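Local atomic coordinates of putative succinylglutamate desuccinylase / aspartoacylase (Shewanella amazonensis, PDB entry 3FMC), a protein that probably acts as a zinc-dependent hydrolase of the succinylglutamate desuccinylase/aspartoacylase family, cleaving ester bonds. Residues 7-12 with 155-160; 132-137 with 216-221; 194-199 with 241-246. All blocks are in the same frame, centred on the assembly; numbering follows the deposited sequence.

Contact 1: residues 7-12 with 155-160; sequences HEVRVG and AVTLQS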
ATOM      1  N   HIS C   7       2.339 -14.170  30.239  1.00 22.83           N
ATOM      2  CA  HIS C   7       3.715 -13.782  30.022  1.00 25.13           C
ATOM      3  C   HIS C   7       3.814 -13.234  28.596  1.00 24.20           C
ATOM      4  O   HIS C   7       2.944 -13.453  27.779  1.00 23.24           O
ATOM      5  CB  HIS C   7       4.738 -14.859  30.362  1.00 27.82           C
ATOM      6  CG  HIS C   7       4.863 -15.952  29.361  1.00 28.67           C
ATOM      7  ND1 HIS C   7       4.028 -17.047  29.344  1.00 36.44           N
ATOM      8  CD2 HIS C   7       5.799 -16.174  28.404  1.00 38.57           C
ATOM      9  CE1 HIS C   7       4.413 -17.872  28.381  1.00 43.51           C
ATOM     10  NE2 HIS C   7       5.486 -17.367  27.796  1.00 38.69           N
ATOM     11  N   GLU C   8       4.852 -12.462  28.343  1.00 23.40           N
ATOM     12  CA  GLU C   8       5.055 -11.883  27.026  1.00 22.89           C
ATOM     13  C   GLU C   8       6.232 -12.535  26.374  1.00 21.80           C
ATOM     14  O   GLU C   8       7.242 -12.841  27.032  1.00 20.22           O
ATOM     15  CB  GLU C   8       5.247 -10.386  27.125  1.00 24.86           C
ATOM     16  CG  GLU C   8       4.132  -9.760  27.869  1.00 34.92           C
ATOM     17  CD  GLU C   8       3.781  -8.391  27.377  1.00 41.74           C
ATOM     18  OE1 GLU C   8       4.599  -7.755  26.674  1.00 59.51           O
ATOM     19  OE2 GLU C   8       2.648  -7.974  27.678  1.00 55.33           O
ATOM     20  N   VAL C   9       6.099 -12.756  25.071  1.00 15.37           N
ATOM     21  CA  VAL C   9       7.123 -13.385  24.290  1.00 16.76           C
ATOM     22  C   VAL C   9       7.467 -12.416  23.151  1.00 16.84           C
ATOM     23  O   VAL C   9       6.582 -11.963  22.432  1.00 16.19           O
ATOM     24  CB  VAL C   9       6.622 -14.722  23.761  1.00 17.27           C
ATOM     25  CG1 VAL C   9       7.519 -15.300  22.673  1.00 18.54           C
ATOM     26  CG2 VAL C   9       6.442 -15.695  24.954  1.00 18.15           C
ATOM     27  N   ARG C  10       8.752 -12.099  23.046  1.00 16.92           N
ATOM     28  CA  ARG C  10       9.269 -11.205  22.015  1.00 18.16           C
ATOM     29  C   ARG C  10       9.419 -11.923  20.677  1.00 16.28           C
ATOM     30  O   ARG C  10      10.010 -13.010  20.606  1.00 15.35           O
ATOM     31  CB  ARG C  10      10.637 -10.717  22.436  1.00 18.20           C
ATOM     32  CG  ARG C  10      11.126  -9.606  21.602  1.00 30.65           C
ATOM     33  CD  ARG C  10      10.625  -8.269  22.096  1.00 48.74           C
ATOM     34  NE  ARG C  10      11.677  -7.619  22.881  1.00 58.77           N
ATOM     35  CZ  ARG C  10      12.735  -7.012  22.325  1.00 60.55           C
ATOM     36  NH1 ARG C  10      12.902  -6.982  20.992  1.00 56.64           N
ATOM     37  NH2 ARG C  10      13.646  -6.438  23.105  1.00 69.55           N
ATOM     38  N   VAL C  11       8.928 -11.290  19.608  1.00 14.63           N
ATOM     39  CA  VAL C  11       8.983 -11.877  18.268  1.00 15.27           C
ATOM     40  C   VAL C  11       9.645 -10.961  17.240  1.00 17.91           C
ATOM     41  O   VAL C  11       9.808 -11.356  16.088  1.00 17.72           O
ATOM     42  CB  VAL C  11       7.560 -12.272  17.755  1.00 13.62           C
ATOM     43  CG1 VAL C  11       6.920 -13.406  18.647  1.00 13.90           C
ATOM     44  CG2 VAL C  11       6.617 -11.042  17.724  1.00 12.52           C
ATOM     45  N   GLY C  12      10.003  -9.742  17.645  1.00 14.76           N
ATOM     46  CA  GLY C  12      10.645  -8.814  16.704  1.00 16.00           C
ATOM     47  C   GLY C  12      10.909  -7.452  17.285  1.00 17.22           C
ATOM     48  O   GLY C  12      10.827  -7.245  18.497  1.00 13.48           O
ATOM     49  N   ALA C 155       7.288 -16.791  12.989  1.00 13.67           N
ATOM     50  CA  ALA C 155       6.751 -18.125  12.809  1.00 14.91           C
ATOM     51  C   ALA C 155       7.479 -19.171  13.628  1.00 14.43           C
ATOM     52  O   ALA C 155       6.837 -20.036  14.247  1.00 13.33           O
ATOM     53  CB  ALA C 155       6.744 -18.506  11.352  1.00 13.95           C
ATOM     54  N   VAL C 156       8.808 -19.090  13.640  1.00 14.89           N
ATOM     55  CA  VAL C 156       9.633 -20.052  14.356  1.00 14.65           C
ATOM     56  C   VAL C 156       9.436 -19.897  15.882  1.00 13.85           C
ATOM     57  O   VAL C 156       9.406 -20.896  16.596  1.00 13.93           O
ATOM     58  CB  VAL C 156      11.131 -20.021  13.893  1.00 16.35           C
ATOM     59  CG1 VAL C 156      11.966 -20.932  14.755  1.00 18.07           C
ATOM     60  CG2 VAL C 156      11.255 -20.401  12.418  1.00 15.38           C
ATOM     61  N   THR C 157       9.204 -18.669  16.360  1.00 13.53           N
ATOM     62  CA  THR C 157       8.930 -18.421  17.793  1.00 13.93           C
ATOM     63  C   THR C 157       7.579 -19.051  18.185  1.00 16.64           C
ATOM     64  O   THR C 157       7.482 -19.760  19.215  1.00 15.71           O
ATOM     65  CB  THR C 157       8.998 -16.912  18.143  1.00 13.49           C
ATOM     66  OG1 THR C 157      10.306 -16.417  17.769  1.00 13.72           O
ATOM     67  CG2 THR C 157       8.668 -16.639  19.610  1.00 16.50           C
ATOM     68  N   LEU C 158       6.551 -18.834  17.350  1.00 13.92           N
ATOM     69  CA  LEU C 158       5.238 -19.476  17.565  1.00 13.02           C
ATOM     70  C   LEU C 158       5.343 -20.987  17.520  1.00 13.21           C
ATOM     71  O   LEU C 158       4.790 -21.682  18.369  1.00 15.36           O
ATOM     72  CB  LEU C 158       4.251 -19.017  16.482  1.00 13.45           C
ATOM     73  CG  LEU C 158       3.884 -17.517  16.508  1.00 12.45           C
ATOM     74  CD1 LEU C 158       3.076 -17.090  15.288  1.00 11.93           C
ATOM     75  CD2 LEU C 158       3.147 -17.192  17.769  1.00 12.80           C
ATOM     76  N   GLN C 159       6.108 -21.475  16.549  1.00 13.95           N
ATOM     77  CA  GLN C 159       6.281 -22.897  16.291  1.00 14.00           C
ATOM     78  C   GLN C 159       6.911 -23.614  17.447  1.00 16.01           C
ATOM     79  O   GLN C 159       6.506 -24.717  17.799  1.00 17.29           O
ATOM     80  CB  GLN C 159       7.069 -23.096  15.008  1.00 13.07           C
ATOM     81  CG  GLN C 159       7.101 -24.562  14.505  1.00 13.47           C
ATOM     82  CD  GLN C 159       7.739 -24.691  13.171  1.00 13.02           C
ATOM     83  OE1 GLN C 159       7.695 -23.754  12.354  1.00 15.47           O
ATOM     84  NE2 GLN C 159       8.306 -25.877  12.884  1.00 14.10           N
ATOM     85  N   SER C 160       7.943 -23.011  18.025  1.00 16.59           N
ATOM     86  CA  SER C 160       8.626 -23.622  19.154  1.00 17.45           C
ATOM     87  C   SER C 160       7.645 -23.806  20.310  1.00 17.78           C
ATOM     88  O   SER C 160       7.698 -24.836  21.007  1.00 18.78           O
ATOM     89  CB  SER C 160       9.825 -22.784  19.590  1.00 18.84           C
ATOM     90  OG  SER C 160      10.359 -23.332  20.778  1.00 24.68           O
TER
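The hydroxyl OG1 of Thr157 is hydrogen-bonded to the carbonyl O of Arg153, one turn back in helix 150-163, while its methyl CG2 meets Val9 and Val11. This is a helix packed on a strand of an alpha/beta fold. The segment axes pass 8.8 Å apart and run close to antiparallel, at 150°. Val9 and Val11 point toward the helix, as alternate residues of a strand do, and Arg10 between them points away. With CG2 of Thr157 anti to the backbone N, the methyl reaches out to both valines. Strand 4-13 pairs with strand 19-27, and Leu22 of that strand is touched by Val11 and by Leu158 of the helix. A classic beta bulge sets Val11 and Gly12 opposite Leu20 of strand 19-27. Arg10 NH1 bonds the O of Gly12, a bulge residue, at 3.3 Å, with the donor above the carbonyl plane. Thr157 also touches Leu142 of helix 123-142. Across the contact no hydrogen bond forms, and the junction is narrow. CG2 of Thr157 lies 3.8 Å from CG1 of Val11. It comes closer still to Val9, whose CG1 is 3.5 Å from the same Thr157 CG2.

Contact 2: residues 132-137 with 216-221; sequences ATLVEE and VPWWTL
Segments 132-137 and 216-221 come nearest at Leu134 and Pro217, whose CA atoms lie 8.3 Å apart, and helix 210-227 bends at Pro217 and Trp218, whose backbone N atoms make no bond to the preceding turn. Leu134 carries the whole contact from its side. Its two methyls divide the work. CD2 of Leu134 meets the Pro217 ring, 3.8 Å from CB of that proline. CD1 of Leu134 meets the indole of Trp218, 3.5 Å from its NE1 and 3.9 Å from its CE2. It approaches that ring obliquely. CG of Leu134 is anti to its carbonyl carbon (chi1 -58°), and chi2 (-175°) sets CD1 anti to CA and turned to Trp218, with CD2 turned to Pro217. The CB atom of Pro217 is also near CD1 of Leu134, so the proline is touched by both branches. With an alanine in place of Leu134 both methyls are gone, and the Pro217 ring and the indole of Trp218 would probably be left with a gap between the two helices. No hydrogen bond links the segments. Within the kinked helix Val216 O accepts two bonds, from Thr220 N and from Thr220 OG1, the latter 2.9 Å from Val216 O. The two donors arrive from opposite faces of the carbonyl plane. Trp218 is also held from outside the segments, where it stacks edge-to-face with Phe130. A bound glycerol, probably from the crystallisation liquor, lies near without touching, about 6 Å from the Trp218 side chain. Leu134 touches His163 of helix 150-163, and Leu221 reaches Ile111 of helix 111-118, so the contact sits in a cluster of four helices.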
ATOM      1  N   ALA C 132      11.970 -32.774  21.908  1.00 20.52           N
ATOM      2  CA  ALA C 132      13.151 -31.995  22.260  1.00 20.57           C
ATOM      3  C   ALA C 132      13.957 -31.638  21.026  1.00 20.23           C
ATOM      4  O   ALA C 132      14.458 -30.514  20.923  1.00 20.20           O
ATOM      5  CB  ALA C 132      14.015 -32.750  23.319  1.00 18.27           C
ATOM      6  N   THR C 133      14.066 -32.571  20.080  1.00 16.92           N
ATOM      7  CA  THR C 133      14.771 -32.336  18.835  1.00 19.18           C
ATOM      8  C   THR C 133      14.089 -31.225  18.035  1.00 20.52           C
ATOM      9  O   THR C 133      14.753 -30.350  17.492  1.00 17.62           O
ATOM     10  CB  THR C 133      14.846 -33.611  17.979  1.00 24.51           C
ATOM     11  OG1 THR C 133      15.727 -34.548  18.617  1.00 24.16           O
ATOM     12  CG2 THR C 133      15.345 -33.325  16.521  1.00 19.60           C
ATOM     13  N   LEU C 134      12.766 -31.272  17.960  1.00 19.85           N
ATOM     14  CA  LEU C 134      12.015 -30.239  17.221  1.00 20.78           C
ATOM     15  C   LEU C 134      12.215 -28.846  17.844  1.00 18.70           C
ATOM     16  O   LEU C 134      12.402 -27.881  17.112  1.00 18.56           O
ATOM     17  CB  LEU C 134      10.523 -30.573  17.168  1.00 23.68           C
ATOM     18  CG  LEU C 134      10.130 -31.912  16.533  1.00 19.08           C
ATOM     19  CD1 LEU C 134       8.568 -31.965  16.488  1.00 17.28           C
ATOM     20  CD2 LEU C 134      10.733 -32.147  15.151  1.00 17.45           C
ATOM     21  N   VAL C 135      12.144 -28.767  19.167  1.00 18.81           N
ATOM     22  CA  VAL C 135      12.310 -27.529  19.929  1.00 18.90           C
ATOM     23  C   VAL C 135      13.750 -27.010  19.735  1.00 21.06           C
ATOM     24  O   VAL C 135      13.997 -25.810  19.483  1.00 19.83           O
ATOM     25  CB  VAL C 135      11.955 -27.720  21.408  1.00 18.29           C
ATOM     26  CG1 VAL C 135      12.377 -26.512  22.271  1.00 19.75           C
ATOM     27  CG2 VAL C 135      10.459 -27.967  21.577  1.00 15.27           C
ATOM     28  N   GLU C 136      14.702 -27.914  19.754  1.00 22.10           N
ATOM     29  CA  GLU C 136      16.097 -27.506  19.570  1.00 22.29           C
ATOM     30  C   GLU C 136      16.376 -27.015  18.159  1.00 20.57           C
ATOM     31  O   GLU C 136      17.200 -26.119  17.960  1.00 20.89           O
ATOM     32  CB  GLU C 136      17.068 -28.648  19.933  1.00 21.81           C
ATOM     33  CG  GLU C 136      18.566 -28.275  19.685  1.00 25.86           C
ATOM     34  CD  GLU C 136      19.027 -26.966  20.380  1.00 39.09           C
ATOM     35  OE1 GLU C 136      18.454 -26.586  21.429  1.00 39.20           O
ATOM     36  OE2 GLU C 136      19.976 -26.326  19.867  1.00 44.04           O
ATOM     37  N   GLU C 137      15.713 -27.622  17.171  1.00 17.80           N
ATOM     38  CA  GLU C 137      15.885 -27.252  15.776  1.00 18.20           C
ATOM     39  C   GLU C 137      15.396 -25.814  15.486  1.00 19.97           C
ATOM     40  O   GLU C 137      15.972 -25.100  14.636  1.00 20.07           O
ATOM     41  CB  GLU C 137      15.208 -28.274  14.854  1.00 21.04           C
ATOM     42  CG  GLU C 137      15.989 -29.570  14.695  1.00 21.28           C
ATOM     43  CD  GLU C 137      17.332 -29.382  14.003  1.00 24.92           C
ATOM     44  OE1 GLU C 137      17.373 -29.174  12.788  1.00 27.93           O
ATOM     45  OE2 GLU C 137      18.352 -29.436  14.688  1.00 34.41           O
ATOM     46  N   VAL C 216       3.575 -32.406  10.455  1.00 17.83           N
ATOM     47  CA  VAL C 216       4.375 -33.205   9.525  1.00 18.04           C
ATOM     48  C   VAL C 216       5.484 -34.007  10.217  1.00 16.67           C
ATOM     49  O   VAL C 216       5.687 -35.193   9.862  1.00 19.52           O
ATOM     50  CB  VAL C 216       4.906 -32.381   8.296  1.00 16.48           C
ATOM     51  CG1 VAL C 216       5.952 -33.150   7.519  1.00 18.50           C
ATOM     52  CG2 VAL C 216       3.757 -32.000   7.374  1.00 18.12           C
ATOM     53  N   PRO C 217       6.239 -33.401  11.162  1.00 15.58           N
ATOM     54  CA  PRO C 217       7.313 -34.264  11.694  1.00 17.04           C
ATOM     55  C   PRO C 217       6.780 -35.522  12.376  1.00 17.86           C
ATOM     56  O   PRO C 217       7.345 -36.623  12.233  1.00 17.32           O
ATOM     57  CB  PRO C 217       8.027 -33.370  12.739  1.00 17.95           C
ATOM     58  CG  PRO C 217       7.632 -31.961  12.400  1.00 20.64           C
ATOM     59  CD  PRO C 217       6.272 -32.047  11.760  1.00 17.90           C
ATOM     60  N   TRP C 218       5.703 -35.342  13.118  1.00 17.09           N
ATOM     61  CA  TRP C 218       5.074 -36.468  13.862  1.00 18.42           C
ATOM     62  C   TRP C 218       4.402 -37.517  12.992  1.00 19.29           C
ATOM     63  O   TRP C 218       4.418 -38.726  13.352  1.00 18.49           O
ATOM     64  CB  TRP C 218       4.107 -35.956  14.882  1.00 18.06           C
ATOM     65  CG  TRP C 218       4.733 -35.080  15.912  1.00 14.71           C
ATOM     66  CD1 TRP C 218       4.735 -33.729  15.932  1.00 16.53           C
ATOM     67  CD2 TRP C 218       5.404 -35.502  17.117  1.00 13.17           C
ATOM     68  NE1 TRP C 218       5.398 -33.272  17.052  1.00 15.18           N
ATOM     69  CE2 TRP C 218       5.811 -34.334  17.799  1.00 19.72           C
ATOM     70  CE3 TRP C 218       5.716 -36.752  17.672  1.00 13.49           C
ATOM     71  CZ2 TRP C 218       6.497 -34.372  19.029  1.00 20.89           C
ATOM     72  CZ3 TRP C 218       6.429 -36.788  18.886  1.00 17.87           C
ATOM     73  CH2 TRP C 218       6.792 -35.607  19.552  1.00 20.87           C
ATOM     74  N   TRP C 219       3.785 -37.064  11.889  1.00 18.65           N
ATOM     75  CA  TRP C 219       3.081 -37.958  10.969  1.00 21.11           C
ATOM     76  C   TRP C 219       4.139 -38.770  10.242  1.00 21.23           C
ATOM     77  O   TRP C 219       4.007 -39.986  10.078  1.00 20.35           O
ATOM     78  CB  TRP C 219       2.291 -37.155   9.948  1.00 20.56           C
ATOM     79  CG  TRP C 219       1.187 -37.890   9.226  1.00 19.89           C
ATOM     80  CD1 TRP C 219       1.012 -39.253   9.119  1.00 21.57           C
ATOM     81  CD2 TRP C 219       0.127 -37.291   8.478  1.00 16.80           C
ATOM     82  NE1 TRP C 219      -0.088 -39.529   8.361  1.00 21.41           N
ATOM     83  CE2 TRP C 219      -0.657 -38.345   7.949  1.00 20.01           C
ATOM     84  CE3 TRP C 219      -0.241 -35.962   8.197  1.00 18.87           C
ATOM     85  CZ2 TRP C 219      -1.795 -38.108   7.174  1.00 15.88           C
ATOM     86  CZ3 TRP C 219      -1.360 -35.739   7.420  1.00 19.49           C
ATOM     87  CH2 TRP C 219      -2.118 -36.812   6.913  1.00 20.30           C
ATOM     88  N   THR C 220       5.193 -38.090   9.784  1.00 20.38           N
ATOM     89  CA  THR C 220       6.302 -38.766   9.120  1.00 19.33           C
ATOM     90  C   THR C 220       6.981 -39.793  10.052  1.00 17.91           C
ATOM     91  O   THR C 220       7.336 -40.878   9.606  1.00 18.75           O
ATOM     92  CB  THR C 220       7.320 -37.735   8.621  1.00 19.37           C
ATOM     93  OG1 THR C 220       6.664 -36.873   7.673  1.00 20.49           O
ATOM     94  CG2 THR C 220       8.487 -38.429   7.972  1.00 22.75           C
ATOM     95  N   LEU C 221       7.167 -39.437  11.319  1.00 18.17           N
ATOM     96  CA  LEU C 221       7.749 -40.329  12.308  1.00 17.60           C
ATOM     97  C   LEU C 221       6.860 -41.578  12.491  1.00 16.93           C
ATOM     98  O   LEU C 221       7.379 -42.674  12.583  1.00 17.81           O
ATOM     99  CB  LEU C 221       7.878 -39.635  13.681  1.00 19.10           C
ATOM    100  CG  LEU C 221       8.417 -40.479  14.843  1.00 20.76           C
ATOM    101  CD1 LEU C 221       9.888 -40.795  14.571  1.00 17.59           C
ATOM    102  CD2 LEU C 221       8.256 -39.765  16.172  1.00 17.30           C
TER

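Contact 3: residues 194-199 with 241-246; sequences FSIPYT and LELGSQ
Ile196 and Leu241 meet at the centre of this buried contact, with CD1 of Ile196 3.9 Å from CG of Leu241. The two side chains cross at about a right angle. The same CD1 of Ile196 lies 4.1 Å from CD2 of Leu243, so one methyl touches two leucines of the strand. Its reach comes from an extended chain, with chi2 at 175°. Leu241 has a second neighbour in Phe194. CD2 of Leu241 sits 3.9 Å from CD1 of Phe194, oblique to the ring, and nearly as close to CE1. These four side chains make an all-apolar patch, with no hydrogen bond between the segments. In the next shell, Phe194 is stacked on the ring of Tyr264, and Ile261 of helix 251-267 touches both Phe194 and Leu241. Arg248 NH1 is bonded to the carbonyl O atoms of Leu243 and Ser245, on either side of Gly244. There the chain turns a corner. At phi 86° and psi -149° a CB on Gly244 would collide with the carbonyl O of Leu243, so only glycine fits easily. Glu242 touches His172, one residue of a possible empty metal site. A loop entering strand 198-202 thus packs against Leu241 and Leu243 of strand 237-243, on the side where helix 251-267 lies, as expected for the alpha/beta core of the zinc exopeptidase-like fold of the aspartoacylase family.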
ATOM      1  N   PHE C 194     -16.041 -30.314  16.555  1.00 20.96           N
ATOM      2  CA  PHE C 194     -16.195 -28.884  16.361  1.00 20.17           C
ATOM      3  C   PHE C 194     -17.582 -28.572  15.745  1.00 20.00           C
ATOM      4  O   PHE C 194     -18.276 -29.489  15.303  1.00 20.57           O
ATOM      5  CB  PHE C 194     -15.062 -28.330  15.473  1.00 20.97           C
ATOM      6  CG  PHE C 194     -13.684 -28.503  16.070  1.00 16.45           C
ATOM      7  CD1 PHE C 194     -13.162 -27.555  16.941  1.00 17.61           C
ATOM      8  CD2 PHE C 194     -12.915 -29.604  15.768  1.00 20.45           C
ATOM      9  CE1 PHE C 194     -11.900 -27.728  17.496  1.00 14.20           C
ATOM     10  CE2 PHE C 194     -11.640 -29.762  16.307  1.00 20.01           C
ATOM     11  CZ  PHE C 194     -11.140 -28.819  17.156  1.00 18.55           C
ATOM     12  N   SER C 195     -17.961 -27.299  15.782  1.00 18.88           N
ATOM     13  CA  SER C 195     -19.219 -26.776  15.228  1.00 24.14           C
ATOM     14  C   SER C 195     -18.942 -26.104  13.856  1.00 22.40           C
ATOM     15  O   SER C 195     -19.253 -24.921  13.627  1.00 21.15           O
ATOM     16  CB  SER C 195     -19.813 -25.774  16.208  1.00 24.36           C
ATOM     17  OG  SER C 195     -20.060 -26.430  17.450  1.00 27.90           O
ATOM     18  N   ILE C 196     -18.369 -26.913  12.967  1.00 20.42           N
ATOM     19  CA  ILE C 196     -17.936 -26.445  11.655  1.00 17.32           C
ATOM     20  C   ILE C 196     -18.517 -27.348  10.559  1.00 13.26           C
ATOM     21  O   ILE C 196     -18.171 -28.536  10.463  1.00 17.42           O
ATOM     22  CB  ILE C 196     -16.399 -26.383  11.611  1.00 14.52           C
ATOM     23  CG1 ILE C 196     -15.896 -25.414  12.718  1.00 17.85           C
ATOM     24  CG2 ILE C 196     -15.946 -25.882  10.212  1.00 17.13           C
ATOM     25  CD1 ILE C 196     -14.384 -25.291  12.916  1.00 18.19           C
ATOM     26  N   PRO C 197     -19.362 -26.764   9.695  1.00 18.93           N
ATOM     27  CA  PRO C 197     -20.073 -27.544   8.666  1.00 17.00           C
ATOM     28  C   PRO C 197     -19.204 -28.129   7.555  1.00 16.16           C
ATOM     29  O   PRO C 197     -19.565 -29.139   6.985  1.00 18.67           O
ATOM     30  CB  PRO C 197     -21.115 -26.534   8.141  1.00 18.63           C
ATOM     31  CG  PRO C 197     -20.518 -25.186   8.346  1.00 25.17           C
ATOM     32  CD  PRO C 197     -19.685 -25.327   9.627  1.00 21.39           C
ATOM     33  N   TYR C 198     -18.050 -27.515   7.253  1.00 16.28           N
ATOM     34  CA  TYR C 198     -17.218 -27.949   6.115  1.00 15.44           C
ATOM     35  C   TYR C 198     -15.772 -28.149   6.484  1.00 15.49           C
ATOM     36  O   TYR C 198     -15.129 -27.253   7.042  1.00 17.20           O
ATOM     37  CB  TYR C 198     -17.373 -26.929   4.970  1.00 15.52           C
ATOM     38  CG  TYR C 198     -18.789 -26.929   4.398  1.00 14.53           C
ATOM     39  CD1 TYR C 198     -19.212 -27.978   3.580  1.00 19.28           C
ATOM     40  CD2 TYR C 198     -19.712 -25.967   4.736  1.00 15.72           C
ATOM     41  CE1 TYR C 198     -20.504 -28.038   3.101  1.00 18.83           C
ATOM     42  CE2 TYR C 198     -21.013 -26.013   4.218  1.00 22.41           C
ATOM     43  CZ  TYR C 198     -21.387 -27.066   3.414  1.00 20.52           C
ATOM     44  OH  TYR C 198     -22.665 -27.156   2.873  1.00 27.65           O
ATOM     45  N   THR C 199     -15.242 -29.321   6.162  1.00 15.27           N
ATOM     46  CA  THR C 199     -13.878 -29.667   6.522  1.00 17.30           C
ATOM     47  C   THR C 199     -13.052 -30.104   5.292  1.00 19.01           C
ATOM     48  O   THR C 199     -13.503 -30.890   4.473  1.00 15.55           O
ATOM     49  CB  THR C 199     -13.843 -30.804   7.585  1.00 25.38           C
ATOM     50  OG1 THR C 199     -14.617 -30.429   8.801  1.00 22.77           O
ATOM     51  CG2 THR C 199     -12.401 -31.183   7.913  1.00 18.61           C
ATOM     52  N   LEU C 241      -8.769 -23.674  12.155  1.00 12.34           N
ATOM     53  CA  LEU C 241     -10.147 -23.280  12.127  1.00 14.37           C
ATOM     54  C   LEU C 241     -10.268 -21.935  11.423  1.00 13.77           C
ATOM     55  O   LEU C 241      -9.622 -20.989  11.816  1.00 12.50           O
ATOM     56  CB  LEU C 241     -10.689 -23.204  13.565  1.00 13.24           C
ATOM     57  CG  LEU C 241     -10.868 -24.527  14.396  1.00 11.71           C
ATOM     58  CD1 LEU C 241      -9.649 -25.318  14.683  1.00 14.46           C
ATOM     59  CD2 LEU C 241     -11.686 -24.159  15.696  1.00 15.80           C
ATOM     60  N   GLU C 242     -11.084 -21.886  10.356  1.00 13.74           N
ATOM     61  CA  GLU C 242     -11.309 -20.686   9.535  1.00 14.26           C
ATOM     62  C   GLU C 242     -12.705 -20.234   9.907  1.00 14.85           C
ATOM     63  O   GLU C 242     -13.717 -20.702   9.349  1.00 17.24           O
ATOM     64  CB  GLU C 242     -11.216 -21.035   8.039  1.00 16.66           C
ATOM     65  CG  GLU C 242      -9.929 -21.722   7.568  1.00 19.74           C
ATOM     66  CD  GLU C 242      -8.763 -20.747   7.304  1.00 26.64           C
ATOM     67  OE1 GLU C 242      -9.018 -19.599   6.918  1.00 31.54           O
ATOM     68  OE2 GLU C 242      -7.609 -21.174   7.474  1.00 34.11           O
ATOM     69  N   LEU C 243     -12.762 -19.337  10.875  1.00 13.24           N
ATOM     70  CA  LEU C 243     -14.012 -18.918  11.519  1.00 15.35           C
ATOM     71  C   LEU C 243     -14.760 -17.729  10.944  1.00 14.37           C
ATOM     72  O   LEU C 243     -14.945 -16.708  11.588  1.00 18.33           O
ATOM     73  CB  LEU C 243     -13.718 -18.740  13.017  1.00 19.75           C
ATOM     74  CG  LEU C 243     -13.218 -20.064  13.681  1.00 22.49           C
ATOM     75  CD1 LEU C 243     -12.876 -19.879  15.128  1.00 19.24           C
ATOM     76  CD2 LEU C 243     -14.273 -21.228  13.530  1.00 19.97           C
ATOM     77  N   GLY C 244     -15.261 -17.888   9.737  1.00 14.40           N
ATOM     78  CA  GLY C 244     -16.064 -16.832   9.124  1.00 14.37           C
ATOM     79  C   GLY C 244     -15.218 -15.811   8.403  1.00 12.18           C
ATOM     80  O   GLY C 244     -14.137 -16.126   7.895  1.00 12.32           O
ATOM     81  N   SER C 245     -15.726 -14.586   8.395  1.00 12.15           N
ATOM     82  CA  SER C 245     -15.165 -13.535   7.592  1.00 13.08           C
ATOM     83  C   SER C 245     -14.133 -12.726   8.375  1.00 13.27           C
ATOM     84  O   SER C 245     -14.154 -12.655   9.605  1.00 11.44           O
ATOM     85  CB  SER C 245     -16.312 -12.689   7.048  1.00 17.10           C
ATOM     86  OG  SER C 245     -17.110 -13.442   6.155  1.00 16.33           O
ATOM     87  N   GLN C 246     -13.244 -12.057   7.637  1.00 12.70           N
ATOM     88  CA  GLN C 246     -12.200 -11.222   8.228  1.00 12.04           C
ATOM     89  C   GLN C 246     -12.766  -9.858   8.554  1.00 14.08           C
ATOM     90  O   GLN C 246     -13.946  -9.561   8.284  1.00 14.05           O
ATOM     91  CB  GLN C 246     -11.061 -11.036   7.195  1.00 11.30           C
ATOM     92  CG  GLN C 246     -11.449 -10.192   6.001  1.00 13.48           C
ATOM     93  CD  GLN C 246     -10.385 -10.249   4.900  1.00 15.24           C
ATOM     94  OE1 GLN C 246      -9.336 -10.841   5.095  1.00 20.92           O
ATOM     95  NE2 GLN C 246     -10.714  -9.748   3.725  1.00 17.10           N
TER

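Overall arrangement
Along the chain, contacts 1 and 2 cross, since their segments alternate, and so do contacts 2 and 3. Contact 3 opens only after contact 1 has closed. The centres of contacts 1 and 2 are 18 Å apart. They touch where Ser160 of helix 150-163 meets Val135 of helix 123-142, the helix just before it in the chain. Contact 3 stands apart, with its centre 26 Å from that of contact 1 and 28 Å from that of contact 2. Helix 210-227 lies between strands 198-202 and 237-243 in sequence. Contact 1 joins a helix to a strand, contact 2 two helices, contact 3 a loop to a strand. Successive strand pairings connect strand 4-13 of contact 1 with strand 237-243 of contact 3.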